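Local atomic coordinates of large adhesion protein (Lap) involved in biofilm formation (Marinobacter hydrocarbonoclasticus, PDB entry 6XI3), a protein that probably extends a biofilm-forming bacterium's adhesive region out toward its target through a chain of tandem Ig-like beta-sandwich domains with bound calcium. Residues Thr355-Asn360 and Ser383-Asp388. Residues are numbered along the deposited sequence; the frame is centred on the assembly and turned at random.
With NA (sodium ion), chain H; CA (calcium ion), chain C.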
ATOM      1  N   THR A 355      -3.098   7.567  68.238  1.00 28.22           N
ATOM      2  CA  THR A 355      -4.292   7.983  68.993  1.00 30.70           C
ATOM      3  C   THR A 355      -4.172   7.434  70.417  1.00 27.40           C
ATOM      4  O   THR A 355      -3.891   6.259  70.575  1.00 27.83           O
ATOM      5  CB  THR A 355      -5.548   7.532  68.242  1.00 34.29           C
ATOM      6  OG1 THR A 355      -5.341   8.018  66.912  1.00 32.63           O
ATOM      7  CG2 THR A 355      -6.839   8.040  68.866  1.00 32.14           C
ATOM      8  N   ASP A 356      -4.386   8.282  71.412  1.00 30.61           N
ATOM      9  CA  ASP A 356      -4.410   7.870  72.838  1.00 30.26           C
ATOM     10  C   ASP A 356      -5.849   7.498  73.249  1.00 36.27           C
ATOM     11  O   ASP A 356      -6.750   7.530  72.390  1.00 33.00           O
ATOM     12  CB  ASP A 356      -3.774   8.986  73.657  1.00 30.45           C
ATOM     13  CG  ASP A 356      -4.641  10.209  73.854  1.00 33.34           C
ATOM     14  OD1 ASP A 356      -5.844  10.174  73.445  1.00 33.94           O
ATOM     15  OD2 ASP A 356      -4.120  11.174  74.450  1.00 32.52           O
ATOM     16  N   SER A 357      -6.057   7.141  74.521  1.00 36.54           N
ATOM     17  CA  SER A 357      -7.303   6.513  75.032  1.00 39.19           C
ATOM     18  C   SER A 357      -8.424   7.554  75.160  1.00 40.70           C
ATOM     19  O   SER A 357      -9.566   7.133  75.415  1.00 45.82           O
ATOM     20  CB  SER A 357      -7.086   5.799  76.350  1.00 36.23           C
ATOM     21  OG  SER A 357      -6.387   6.628  77.259  1.00 32.36           O
ATOM     22  N   THR A 358      -8.137   8.848  75.011  1.00 39.23           N
ATOM     23  CA  THR A 358      -9.177   9.910  75.106  1.00 42.16           C
ATOM     24  C   THR A 358      -9.391  10.581  73.742  1.00 42.23           C
ATOM     25  O   THR A 358     -10.118  11.586  73.701  1.00 42.66           O
ATOM     26  CB  THR A 358      -8.866  10.880  76.255  1.00 46.49           C
ATOM     27  OG1 THR A 358      -7.853  11.813  75.878  1.00 53.58           O
ATOM     28  CG2 THR A 358      -8.429  10.158  77.515  1.00 48.24           C
ATOM     29  N   GLY A 359      -8.795  10.056  72.663  1.00 41.30           N
ATOM     30  CA  GLY A 359      -8.978  10.571  71.287  1.00 41.55           C
ATOM     31  C   GLY A 359      -7.990  11.657  70.851  1.00 37.19           C
ATOM     32  O   GLY A 359      -8.180  12.160  69.751  1.00 44.11           O
ATOM     33  N   ASN A 360      -6.966  12.026  71.629  1.00 34.83           N
ATOM     34  CA  ASN A 360      -5.918  12.977  71.153  1.00 31.79           C
ATOM     35  C   ASN A 360      -5.095  12.291  70.053  1.00 29.59           C
ATOM     36  O   ASN A 360      -5.023  11.058  70.053  1.00 27.70           O
ATOM     37  CB  ASN A 360      -4.987  13.427  72.269  1.00 34.39           C
ATOM     38  CG  ASN A 360      -5.728  14.099  73.395  1.00 37.32           C
ATOM     39  OD1 ASN A 360      -6.517  15.009  73.146  1.00 39.86           O
ATOM     40  ND2 ASN A 360      -5.455  13.685  74.619  1.00 36.72           N
ATOM     41  N   SER A 383       1.910  15.111  74.010  1.00 27.36           N
ATOM     42  CA  SER A 383       0.510  15.610  73.974  1.00 31.46           C
ATOM     43  C   SER A 383      -0.490  14.488  74.267  1.00 30.68           C
ATOM     44  O   SER A 383      -1.673  14.808  74.420  1.00 33.02           O
ATOM     45  CB  SER A 383       0.183  16.272  72.638  1.00 34.40           C
ATOM     46  OG  SER A 383       0.141  15.312  71.590  1.00 30.59           O
ATOM     47  N   LEU A 384      -0.078  13.216  74.286  1.00 30.15           N
ATOM     48  CA  LEU A 384      -1.016  12.089  74.541  1.00 28.20           C
ATOM     49  C   LEU A 384      -1.055  11.805  76.043  1.00 29.26           C
ATOM     50  O   LEU A 384      -0.099  12.181  76.734  1.00 27.51           O
ATOM     51  CB  LEU A 384      -0.559  10.858  73.759  1.00 27.14           C
ATOM     52  CG  LEU A 384      -0.447  11.070  72.246  1.00 28.01           C
ATOM     53  CD1 LEU A 384      -0.196   9.755  71.505  1.00 28.16           C
ATOM     54  CD2 LEU A 384      -1.706  11.744  71.710  1.00 29.08           C
ATOM     55  N   VAL A 385      -2.065  11.070  76.497  1.00 31.25           N
ATOM     56  CA  VAL A 385      -2.252  10.751  77.941  1.00 34.24           C
ATOM     57  C   VAL A 385      -1.988   9.262  78.151  1.00 33.91           C
ATOM     58  O   VAL A 385      -2.115   8.465  77.192  1.00 30.24           O
ATOM     59  CB  VAL A 385      -3.639  11.166  78.466  1.00 34.83           C
ATOM     60  CG1 VAL A 385      -3.868  12.654  78.288  1.00 37.34           C
ATOM     61  CG2 VAL A 385      -4.769  10.353  77.849  1.00 37.48           C
ATOM     62  N   ASP A 386      -1.661   8.895  79.385  1.00 30.44           N
ATOM     63  CA  ASP A 386      -1.383   7.485  79.740  1.00 34.68           C
ATOM     64  C   ASP A 386      -2.576   6.606  79.374  1.00 33.34           C
ATOM     65  O   ASP A 386      -3.717   7.089  79.423  1.00 33.81           O
ATOM     66  CB  ASP A 386      -0.998   7.378  81.212  1.00 35.94           C
ATOM     67  CG  ASP A 386       0.415   7.867  81.464  1.00 34.75           C
ATOM     68  OD1 ASP A 386       1.090   8.377  80.500  1.00 31.59           O
ATOM     69  OD2 ASP A 386       0.841   7.695  82.601  1.00 34.82           O
ATOM     70  N   GLY A 387      -2.277   5.353  79.048  1.00 31.04           N
ATOM     71  CA  GLY A 387      -3.227   4.302  78.673  1.00 32.94           C
ATOM     72  C   GLY A 387      -2.908   3.791  77.276  1.00 34.66           C
ATOM     73  O   GLY A 387      -1.754   3.984  76.816  1.00 30.32           O
ATOM     74  N   ASP A 388      -3.900   3.204  76.607  1.00 33.13           N
ATOM     75  CA  ASP A 388      -3.723   2.535  75.296  1.00 35.21           C
ATOM     76  C   ASP A 388      -3.216   3.559  74.277  1.00 32.44           C
ATOM     77  O   ASP A 388      -3.575   4.760  74.365  1.00 29.44           O
ATOM     78  CB  ASP A 388      -5.013   1.854  74.818  1.00 38.65           C
ATOM     79  CG  ASP A 388      -5.317   0.543  75.535  1.00 48.94           C
ATOM     80  OD1 ASP A 388      -4.393  -0.004  76.206  1.00 44.32           O
ATOM     81  OD2 ASP A 388      -6.477   0.065  75.420  1.00 54.16           O
TER
HETATM   82 NA    NA H 507      -3.838   6.710  76.345  1.00 45.03          NA
HETATM   83 CA    CA C 502       0.750   6.145  84.500  1.00 31.98          CA
HETATM   84  O   HOH W   1      -0.758   4.704  83.533  1.00 30.75           O
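The carboxylate of Asp356 is sandwiched between two side chains of 383-388: Leu384 CD2 lies over one face, 3.9 Å from CG of Asp356, and Val385 CG2 over the other, 3.6 Å from its OD2. Each oxygen accepts two hydrogen bonds. Val385 N comes to Asp356 OD2 on the anti side at 2.9 Å, while the amide of Asn360 lies nearly flat to its bond and gives ND2-H to the syn lone pair of that oxygen at 2.8 Å. The backbone N atoms of Thr358 and Asn360 reach OD1 well out of the plane, on opposite faces, the first closing an Asx turn. CG sits between the backbone N and the carbonyl carbon (chi1 75°), which lets the carboxylate bond both its own turn and 383-388, and four donors probably help keep this buried group ionised.

The turn, type I from Asp356 to Gly359, links strands 349-356 and 361-367 in the last of the four tandem Ig-like domains of this construct; 387-396 pairs antiparallel with 349-356. At the end of this strand pair, where the turn starts and 387-396 begins, sodium bridges the segments: Ser357 OG at 2.7 Å, Val385 O at 2.6 Å and Asp388 O at 2.8 Å. Beside it the methyls of Thr358 CG2 and Val385 CG2 meet tip to tip at 3.7 Å. Leu384 also reaches Asn360 CB through CD2 and packs on Val362 and Leu411.

Asp386 turns away and binds calcium through OD2, with Asp412, Thr414 O and a water, while Ala413 N donates to its OD1.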